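Side-chain contacts in osmotically inducible lipoprotein OsmE (Pseudomonas aeruginosa PAO1, PDB 4DM5), which is of unknown function but, as an osmotically inducible lipoprotein with a BamE-like domain, probably acts at the bacterial membrane: residues 31-36 / 69-74; 44-49 / 76-81; 54-59 / 65-70. One frame throughout, in Å; residues are numbered along the deposited sequence.

Contact 1 (31-36 / 69-74)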
loop_
_atom_site.group_PDB
_atom_site.type_symbol
_atom_site.label_atom_id
_atom_site.label_comp_id
_atom_site.label_asym_id
_atom_site.label_seq_id
_atom_site.Cartn_x
_atom_site.Cartn_y
_atom_site.Cartn_z
ATOM N N GLN A 31 10.493 -7.172 -2.918
ATOM C CA GLN A 31 11.053 -6.844 -4.202
ATOM C C GLN A 31 10.074 -6.950 -5.375
ATOM O O GLN A 31 10.093 -6.185 -6.289
ATOM C CB GLN A 31 12.268 -7.819 -4.455
ATOM C CG GLN A 31 13.570 -7.355 -3.900
ATOM C CD GLN A 31 14.657 -8.253 -4.356
ATOM O OE1 GLN A 31 14.829 -8.487 -5.571
ATOM N NE2 GLN A 31 15.383 -8.794 -3.416
ATOM N N GLU A 32 9.125 -7.879 -5.311
ATOM C CA GLU A 32 8.125 -7.984 -6.349
ATOM C C GLU A 32 7.162 -6.766 -6.326
ATOM O O GLU A 32 6.853 -6.165 -7.339
ATOM C CB GLU A 32 7.335 -9.229 -6.146
ATOM C CG GLU A 32 6.440 -9.375 -7.364
ATOM C CD GLU A 32 6.141 -10.783 -7.791
ATOM O OE1 GLU A 32 6.099 -11.751 -6.967
ATOM O OE2 GLU A 32 5.881 -10.885 -9.023
ATOM N N VAL A 33 6.816 -6.333 -5.097
ATOM C CA VAL A 33 6.018 -5.159 -5.069
ATOM C C VAL A 33 6.769 -3.945 -5.631
ATOM O O VAL A 33 6.146 -3.137 -6.333
ATOM C CB VAL A 33 5.574 -4.888 -3.631
ATOM C CG1 VAL A 33 4.903 -3.501 -3.469
ATOM C CG2 VAL A 33 4.629 -5.996 -3.161
ATOM N N LEU A 34 8.075 -3.801 -5.327
ATOM C CA LEU A 34 8.818 -2.683 -5.908
ATOM C C LEU A 34 8.817 -2.670 -7.478
ATOM O O LEU A 34 8.653 -1.633 -8.178
ATOM C CB LEU A 34 10.300 -2.671 -5.360
ATOM C CG LEU A 34 10.357 -2.389 -3.879
ATOM C CD1 LEU A 34 11.738 -2.586 -3.231
ATOM C CD2 LEU A 34 9.816 -0.935 -3.706
ATOM N N ARG A 35 8.961 -3.871 -8.036
ATOM C CA ARG A 35 8.884 -4.009 -9.484
ATOM C C ARG A 35 7.564 -3.661 -10.125
ATOM O O ARG A 35 7.477 -2.945 -11.111
ATOM C CB ARG A 35 9.251 -5.459 -9.857
ATOM C CG ARG A 35 10.765 -5.697 -9.582
ATOM C CD ARG A 35 11.465 -6.973 -10.074
ATOM N NE ARG A 35 11.345 -8.061 -9.152
ATOM C CZ ARG A 35 12.183 -8.535 -8.264
ATOM N NH1 ARG A 35 13.419 -8.022 -8.051
ATOM N NH2 ARG A 35 11.699 -9.521 -7.492
ATOM N N ILE A 36 6.477 -4.041 -9.421
ATOM C CA ILE A 36 5.160 -3.818 -9.952
ATOM C C ILE A 36 4.764 -2.405 -9.857
ATOM O O ILE A 36 4.130 -1.828 -10.787
ATOM C CB ILE A 36 4.150 -4.619 -9.078
ATOM C CG1 ILE A 36 4.207 -6.161 -9.407
ATOM C CG2 ILE A 36 2.702 -4.124 -9.350
ATOM C CD1 ILE A 36 3.541 -7.065 -8.361
ATOM N N VAL A 69 0.817 -0.462 0.612
ATOM C CA VAL A 69 0.955 -1.910 0.736
ATOM C C VAL A 69 1.751 -2.240 2.013
ATOM O O VAL A 69 2.773 -1.553 2.257
ATOM C CB VAL A 69 1.785 -2.456 -0.487
ATOM C CG1 VAL A 69 1.968 -3.978 -0.369
ATOM C CG2 VAL A 69 1.058 -2.144 -1.800
ATOM N N SER A 70 1.178 -3.114 2.825
ATOM C CA SER A 70 1.892 -3.477 4.068
ATOM C C SER A 70 2.406 -4.881 3.974
ATOM O O SER A 70 1.874 -5.750 3.250
ATOM C CB SER A 70 0.963 -3.309 5.270
ATOM O OG SER A 70 -0.153 -4.218 5.239
ATOM N N PHE A 71 3.484 -5.087 4.781
ATOM C CA PHE A 71 4.142 -6.339 4.810
ATOM C C PHE A 71 4.226 -6.837 6.244
ATOM O O PHE A 71 4.373 -6.005 7.176
ATOM C CB PHE A 71 5.607 -6.230 4.326
ATOM C CG PHE A 71 5.705 -5.719 2.925
ATOM C CD1 PHE A 71 5.716 -6.591 1.817
ATOM C CD2 PHE A 71 5.696 -4.301 2.684
ATOM C CE1 PHE A 71 5.753 -6.081 0.542
ATOM C CE2 PHE A 71 5.696 -3.812 1.381
ATOM C CZ PHE A 71 5.764 -4.678 0.314
ATOM N N ASP A 72 4.037 -8.162 6.436
ATOM C CA ASP A 72 4.166 -8.710 7.785
ATOM C C ASP A 72 5.631 -8.798 8.254
ATOM O O ASP A 72 6.567 -8.383 7.563
ATOM C CB ASP A 72 3.406 -10.071 7.860
ATOM C CG ASP A 72 4.078 -11.171 7.013
ATOM O OD1 ASP A 72 5.269 -11.061 6.630
ATOM O OD2 ASP A 72 3.395 -12.160 6.574
ATOM N N GLY A 73 5.860 -9.377 9.430
ATOM C CA GLY A 73 7.249 -9.445 9.958
ATOM C C GLY A 73 8.172 -10.331 9.145
ATOM O O GLY A 73 9.391 -10.181 9.257
ATOM N N SER A 74 7.609 -11.172 8.309
ATOM C CA SER A 74 8.406 -12.054 7.446
ATOM C C SER A 74 8.776 -11.353 6.154
ATOM O O SER A 74 9.431 -11.942 5.315
ATOM C CB SER A 74 7.752 -13.402 7.109
ATOM O OG SER A 74 6.735 -13.195 6.176
#

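Contact 2 (44-49 / 76-81)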
loop_
_atom_site.group_PDB
_atom_site.type_symbol
_atom_site.label_atom_id
_atom_site.label_comp_id
_atom_site.label_asym_id
_atom_site.label_seq_id
_atom_site.Cartn_x
_atom_site.Cartn_y
_atom_site.Cartn_z
ATOM N N GLN A 44 8.124 2.980 5.678
ATOM C CA GLN A 44 8.299 3.095 7.141
ATOM C C GLN A 44 8.033 1.785 7.828
ATOM O O GLN A 44 7.438 0.806 7.300
ATOM C CB GLN A 44 7.399 4.178 7.697
ATOM C CG GLN A 44 5.905 3.834 7.520
ATOM C CD GLN A 44 4.935 5.004 7.782
ATOM O OE1 GLN A 44 4.059 4.876 8.614
ATOM N NE2 GLN A 44 5.042 6.106 7.024
ATOM N N LYS A 45 8.552 1.712 9.060
ATOM C CA LYS A 45 8.270 0.617 9.875
ATOM C C LYS A 45 6.827 0.752 10.329
ATOM O O LYS A 45 6.336 1.869 10.550
ATOM C CB LYS A 45 9.219 0.778 11.128
ATOM C CG LYS A 45 8.811 -0.167 12.228
ATOM C CD LYS A 45 9.390 -1.539 11.987
ATOM C CE LYS A 45 8.758 -2.539 12.931
ATOM N NZ LYS A 45 7.295 -2.703 12.779
ATOM N N ARG A 46 6.082 -0.364 10.452
ATOM C CA ARG A 46 4.696 -0.335 10.947
ATOM C C ARG A 46 4.718 0.029 12.413
ATOM O O ARG A 46 5.484 -0.562 13.170
ATOM C CB ARG A 46 3.841 -1.605 10.707
ATOM C CG ARG A 46 3.690 -1.972 9.269
ATOM C CD ARG A 46 3.156 -3.392 9.262
ATOM N NE ARG A 46 1.691 -3.524 9.401
ATOM C CZ ARG A 46 1.076 -4.623 8.981
ATOM N NH1 ARG A 46 1.815 -5.487 8.419
ATOM N NH2 ARG A 46 -0.233 -4.784 9.058
ATOM N N LEU A 47 3.884 0.983 12.785
ATOM C CA LEU A 47 3.908 1.408 14.173
ATOM C C LEU A 47 3.482 0.349 15.142
ATOM O O LEU A 47 4.133 0.191 16.179
ATOM C CB LEU A 47 3.017 2.667 14.306
ATOM C CG LEU A 47 3.090 3.370 15.654
ATOM C CD1 LEU A 47 4.453 4.091 15.816
ATOM C CD2 LEU A 47 1.927 4.368 15.745
HETATM N N MSE A 48 2.404 -0.367 14.838
HETATM C CA MSE A 48 1.747 -1.267 15.794
HETATM C C MSE A 48 1.945 -2.758 15.613
HETATM O O MSE A 48 1.603 -3.498 16.498
HETATM C CB MSE A 48 0.245 -1.062 15.822
HETATM C CG MSE A 48 -0.034 0.443 16.018
HETATM SE SE MSE A 48 0.440 1.172 17.815
HETATM C CE MSE A 48 -0.635 -0.304 18.532
ATOM N N LYS A 49 2.450 -3.196 14.452
ATOM C CA LYS A 49 2.603 -4.661 14.090
ATOM C C LYS A 49 4.018 -4.890 13.598
ATOM O O LYS A 49 4.659 -3.957 13.128
ATOM C CB LYS A 49 1.629 -5.074 13.004
ATOM C CG LYS A 49 0.217 -5.057 13.475
ATOM C CD LYS A 49 -0.786 -5.668 12.547
ATOM C CE LYS A 49 -2.140 -5.387 13.186
ATOM N NZ LYS A 49 -3.303 -5.591 12.268
ATOM N N LYS A 76 6.341 -10.297 3.904
ATOM C CA LYS A 76 5.407 -10.696 2.806
ATOM C C LYS A 76 4.150 -9.832 2.863
ATOM O O LYS A 76 3.698 -9.470 3.972
ATOM C CB LYS A 76 5.012 -12.150 2.989
ATOM C CG LYS A 76 6.197 -13.118 2.849
ATOM C CD LYS A 76 5.697 -14.551 2.963
ATOM C CE LYS A 76 6.864 -15.522 2.710
ATOM N NZ LYS A 76 7.582 -15.542 4.001
ATOM N N VAL A 77 3.577 -9.501 1.732
ATOM C CA VAL A 77 2.394 -8.606 1.767
ATOM C C VAL A 77 1.304 -9.222 2.626
ATOM O O VAL A 77 0.941 -10.385 2.491
ATOM C CB VAL A 77 1.844 -8.468 0.318
ATOM C CG1 VAL A 77 0.470 -7.725 0.367
ATOM C CG2 VAL A 77 2.802 -7.690 -0.531
ATOM N N ASP A 78 0.730 -8.408 3.486
ATOM C CA ASP A 78 -0.431 -8.800 4.327
ATOM C C ASP A 78 -1.569 -7.793 4.166
ATOM O O ASP A 78 -2.635 -8.036 4.759
ATOM C CB ASP A 78 -0.099 -9.080 5.788
ATOM C CG ASP A 78 0.367 -7.877 6.495
ATOM O OD1 ASP A 78 0.523 -6.780 5.895
ATOM O OD2 ASP A 78 0.595 -7.997 7.783
ATOM N N GLY A 79 -1.382 -6.760 3.393
ATOM C CA GLY A 79 -2.468 -5.757 3.249
ATOM C C GLY A 79 -2.211 -4.738 2.203
ATOM O O GLY A 79 -1.044 -4.514 1.773
ATOM N N SER A 80 -3.267 -4.068 1.776
ATOM C CA SER A 80 -3.140 -2.930 0.897
ATOM C C SER A 80 -4.464 -2.181 0.958
ATOM O O SER A 80 -5.449 -2.713 1.475
ATOM C CB SER A 80 -2.797 -3.301 -0.599
ATOM O OG SER A 80 -3.935 -3.940 -1.180
ATOM N N GLY A 81 -4.437 -0.966 0.538
ATOM C CA GLY A 81 -5.738 -0.215 0.636
ATOM C C GLY A 81 -5.525 1.256 0.311
ATOM O O GLY A 81 -4.417 1.725 0.106
HETATM O O HOH W 1 -2.698 -6.354 7.501
HETATM O O HOH W 2 -1.794 -7.065 9.358
#

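Contact 3 (54-59 / 65-70)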
loop_
_atom_site.group_PDB
_atom_site.type_symbol
_atom_site.label_atom_id
_atom_site.label_comp_id
_atom_site.label_asym_id
_atom_site.label_seq_id
_atom_site.Cartn_x
_atom_site.Cartn_y
_atom_site.Cartn_z
ATOM N N ASN A 54 4.601 0.527 2.674
ATOM C CA ASN A 54 4.967 1.451 1.606
ATOM C C ASN A 54 3.807 2.354 1.254
ATOM O O ASN A 54 2.647 1.865 1.108
ATOM C CB ASN A 54 5.211 0.645 0.298
ATOM C CG ASN A 54 6.476 -0.268 0.286
ATOM O OD1 ASN A 54 7.249 -0.211 1.227
ATOM N ND2 ASN A 54 6.666 -1.040 -0.773
ATOM N N SER A 55 4.106 3.636 1.141
ATOM C CA SER A 55 2.976 4.614 0.834
ATOM C C SER A 55 3.145 5.035 -0.596
ATOM O O SER A 55 4.286 5.323 -1.073
ATOM C CB SER A 55 3.040 5.883 1.660
ATOM O OG SER A 55 2.664 5.678 2.992
ATOM N N TYR A 56 2.021 5.237 -1.310
ATOM C CA TYR A 56 2.016 5.707 -2.727
ATOM C C TYR A 56 0.948 6.725 -2.936
ATOM O O TYR A 56 0.006 6.872 -2.062
ATOM C CB TYR A 56 1.692 4.546 -3.672
ATOM C CG TYR A 56 2.571 3.311 -3.454
ATOM C CD1 TYR A 56 3.716 3.176 -4.226
ATOM C CD2 TYR A 56 2.257 2.345 -2.546
ATOM C CE1 TYR A 56 4.538 2.052 -4.082
ATOM C CE2 TYR A 56 3.049 1.178 -2.339
ATOM C CZ TYR A 56 4.197 1.045 -3.164
ATOM O OH TYR A 56 4.989 -0.052 -3.073
ATOM N N ILE A 57 1.105 7.481 -4.023
ATOM C CA ILE A 57 -0.027 8.288 -4.464
ATOM C C ILE A 57 -0.326 7.742 -5.864
ATOM O O ILE A 57 0.489 7.827 -6.785
ATOM C CB ILE A 57 0.377 9.789 -4.565
ATOM C CG1 ILE A 57 0.747 10.314 -3.178
ATOM C CG2 ILE A 57 -0.773 10.521 -5.289
ATOM C CD1 ILE A 57 -0.372 10.439 -2.169
ATOM N N LEU A 58 -1.537 7.234 -6.041
ATOM C CA LEU A 58 -1.956 6.807 -7.388
ATOM C C LEU A 58 -2.400 8.034 -8.139
ATOM O O LEU A 58 -3.034 8.965 -7.507
ATOM C CB LEU A 58 -3.132 5.852 -7.258
ATOM C CG LEU A 58 -2.968 4.579 -6.404
ATOM C CD1 LEU A 58 -4.289 3.834 -6.319
ATOM C CD2 LEU A 58 -1.789 3.751 -6.882
ATOM N N ASN A 59 -2.067 8.075 -9.424
ATOM C CA ASN A 59 -2.430 9.253 -10.228
ATOM C C ASN A 59 -3.024 8.712 -11.516
ATOM O O ASN A 59 -2.309 8.127 -12.373
ATOM C CB ASN A 59 -1.152 10.074 -10.487
ATOM C CG ASN A 59 -1.438 11.427 -11.071
ATOM O OD1 ASN A 59 -2.582 11.821 -11.278
ATOM N ND2 ASN A 59 -0.377 12.170 -11.301
ATOM N N GLN A 65 -4.879 9.614 -5.398
ATOM C CA GLN A 65 -5.453 8.824 -4.371
ATOM C C GLN A 65 -4.318 8.110 -3.609
ATOM O O GLN A 65 -3.550 7.327 -4.177
ATOM C CB GLN A 65 -6.252 7.759 -5.046
ATOM C CG GLN A 65 -6.901 6.746 -4.146
ATOM C CD GLN A 65 -7.666 7.330 -3.029
ATOM O OE1 GLN A 65 -8.613 8.195 -3.343
ATOM N NE2 GLN A 65 -7.293 7.075 -1.783
ATOM N N PRO A 66 -4.233 8.323 -2.308
ATOM C CA PRO A 66 -3.260 7.585 -1.496
ATOM C C PRO A 66 -3.547 6.080 -1.563
ATOM O O PRO A 66 -4.685 5.607 -1.632
ATOM C CB PRO A 66 -3.499 8.105 -0.095
ATOM C CG PRO A 66 -3.909 9.552 -0.370
ATOM C CD PRO A 66 -4.897 9.353 -1.485
ATOM N N PHE A 67 -2.459 5.295 -1.455
ATOM C CA PHE A 67 -2.561 3.868 -1.434
ATOM C C PHE A 67 -1.397 3.355 -0.596
ATOM O O PHE A 67 -0.316 3.963 -0.597
ATOM C CB PHE A 67 -2.451 3.305 -2.860
ATOM C CG PHE A 67 -2.904 1.883 -2.958
ATOM C CD1 PHE A 67 -4.250 1.519 -3.044
ATOM C CD2 PHE A 67 -1.939 0.881 -3.114
ATOM C CE1 PHE A 67 -4.596 0.199 -3.184
ATOM C CE2 PHE A 67 -2.325 -0.455 -3.225
ATOM C CZ PHE A 67 -3.695 -0.821 -3.269
ATOM N N TYR A 68 -1.559 2.209 -0.004
ATOM C CA TYR A 68 -0.440 1.560 0.772
ATOM C C TYR A 68 -0.378 0.092 0.404
ATOM O O TYR A 68 -1.377 -0.545 0.028
ATOM C CB TYR A 68 -0.586 1.744 2.279
ATOM C CG TYR A 68 -1.468 0.762 2.937
ATOM C CD1 TYR A 68 -1.061 -0.504 3.356
ATOM C CD2 TYR A 68 -2.864 1.073 3.119
ATOM C CE1 TYR A 68 -1.870 -1.472 3.876
ATOM C CE2 TYR A 68 -3.712 0.126 3.734
ATOM C CZ TYR A 68 -3.238 -1.168 4.055
ATOM O OH TYR A 68 -4.056 -2.097 4.650
ATOM N N VAL A 69 0.817 -0.462 0.612
ATOM C CA VAL A 69 0.955 -1.910 0.736
ATOM C C VAL A 69 1.751 -2.240 2.013
ATOM O O VAL A 69 2.773 -1.553 2.257
ATOM C CB VAL A 69 1.785 -2.456 -0.487
ATOM C CG1 VAL A 69 1.968 -3.978 -0.369
ATOM C CG2 VAL A 69 1.058 -2.144 -1.800
ATOM N N SER A 70 1.178 -3.114 2.825
ATOM C CA SER A 70 1.892 -3.477 4.068
ATOM C C SER A 70 2.406 -4.881 3.974
ATOM O O SER A 70 1.874 -5.750 3.250
ATOM C CB SER A 70 0.963 -3.309 5.270
ATOM O OG SER A 70 -0.153 -4.218 5.239
#

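Contact 1 (31-36 / 69-74)
Val33 of helix 30-37 meets Phe71 and Val69 of strand 63-71 where a helix packs on one face of the antiparallel sheet in this BamE-like domain. The valine and the phenylalanine approach from opposite directions, one from the helix and the other from the strand. They meet at the rim of the ring: CG2 of Val33 lies 3.9 Å from Phe71 CE1, and CB of Val33, in the plane of the ring, stands 4.0 Å from Phe71 CZ. Val33 thus meets the edge of the ring, not a face. Phe71 carries CG anti to its carbonyl carbon (chi1 -60°), which stretches the ring from the strand to the side of the helix that faces the sheet.

The second methyl of Val33 has two neighbours. CG1 lies between the ring, 4.1 Å from Phe71 CZ, and Val69, two residues earlier on the same face of the strand, whose CG1 is 4.3 Å from Val33 CG1. A short, branched side chain suits this place, since it fits against both partners without holding the helix far off the sheet, while the long, flat phenylalanine reaches from the strand to the valine. Tyr56 of strand 52-60 and Val77 of strand 77-81 also touch Val33, adding to its apolar surroundings.

Beyond Phe71 the chain turns away from the helix in an Asx turn. There Asp72 OD1 accepts from Ser74 OG at 2.6 Å and from Ser74 N at 2.9 Å, both donors reaching it from the same face of the carboxylate.

Contact 2 (44-49 / 76-81)
Arg46 and Asp78 form a salt bridge between the loop that follows strand 42-45, one outermost strand of the antiparallel sheet, and strand 77-81, the other. Asp78 sits in a classic beta bulge, where it and Gly79 both face Ser70.

The tight part is the end of the guanidinium. Its NH1 gives a nearly straight bond (169°) to the syn lone pair of Asp78 OD2, 2.9 Å away, and a weak, more bent one to Asp78 OD1 at 3.1 Å. The two planes stand 87° apart, so a single nitrogen faces both oxygens instead of the groups pairing side by side. Arginine suits the place because its long chain, bent at chi3 (84°), crosses the gap and still has donors to spare: NH1 also bonds Phe71 O, and NH2 forms a salt bridge with Glu92 of helix 85-94. Asp78 OD1 is held in turn by Ser70 OG, which helps to position the carboxylate.

On the looser side two waters bridge the partners. NH2 of Arg46 stays 3.6 Å from Asp78 OD2, and one water joins that pair; a second links NH2, weakly, to the Asp78 carbonyl. Lys49 lays its CB 3.9 Å above the guanidinium plane, toward the rim, while its NZ remains 6.4 Å from Asp78 OD2. Just before the loop, at the end of strand 42-45, Lys45 curls its chain so that NZ donates to Arg46 O at 2.8 Å.

Contact 3 (54-59 / 65-70)
Residues 54-59 and 65-70, in strands 52-60 and 63-71, pair as the arms of an antiparallel beta hairpin. Six backbone hydrogen bonds join them, two in each of the hydrogen-bonded pairs Asn54-Val69, Tyr56-Phe67 and Leu58-Gln65. Between these, Tyr68 CA and Pro66 CA make C-H...O contacts with Asn54 O and Tyr56 O. Pro66 suits a non-hydrogen-bonded pair, where its missing N-H costs the hairpin nothing.

Apolar packing differs between the faces. On the face of Tyr56, Leu58 and Phe67, Leu58 CG lies 3.8 Å from Phe67 CB, and Tyr56 CE2 reaches Val69 CG2 at 3.9 Å; both pairs cross diagonally. Phe67 keeps CG anti to its backbone N (chi1 -165°), leading its ring away from strand 52-60, though Tyr56 CD2 still lies near its edge. On the other face Ile57 and Pro66 run side by side, CD1 of Ile57 being 4.1 Å from Pro66 CG.

Two side-chain bonds stay within their own strand: Asn54 ND2 to Tyr56 OH at 3.0 Å, and Gln65 NE2 to Pro66 O on a lone pair. Ser55 OG instead bonds Cys85 N.

Helix 19-22 packs on the first face, Leu20 touching Tyr56, Leu58 and Phe67. Helix 85-94 meets the other through Tyr68, while strands 42-45 and 77-81 flank the hairpin.

In the fold
After two short helices at the N terminus, helix 30-37 provides the first segment of contact 1, which closes the loop from it to the end of strand 63-71, enclosing most of the first three strands. Contact 2 starts inside that loop, after strand 42-45, and ends beyond it on strand 77-81, so contacts 1 and 2 cross. Contact 3 closes the short hairpin turn and is nested within the loop of contact 2; it shares Val69 and Ser70 with contact 1. Ser70 also joins contact 2, through its hydroxyl and backbone. Together the contacts fix the two central strands to each other, helix 30-37 to one sheet face, and the loop after the first strand to the last strand.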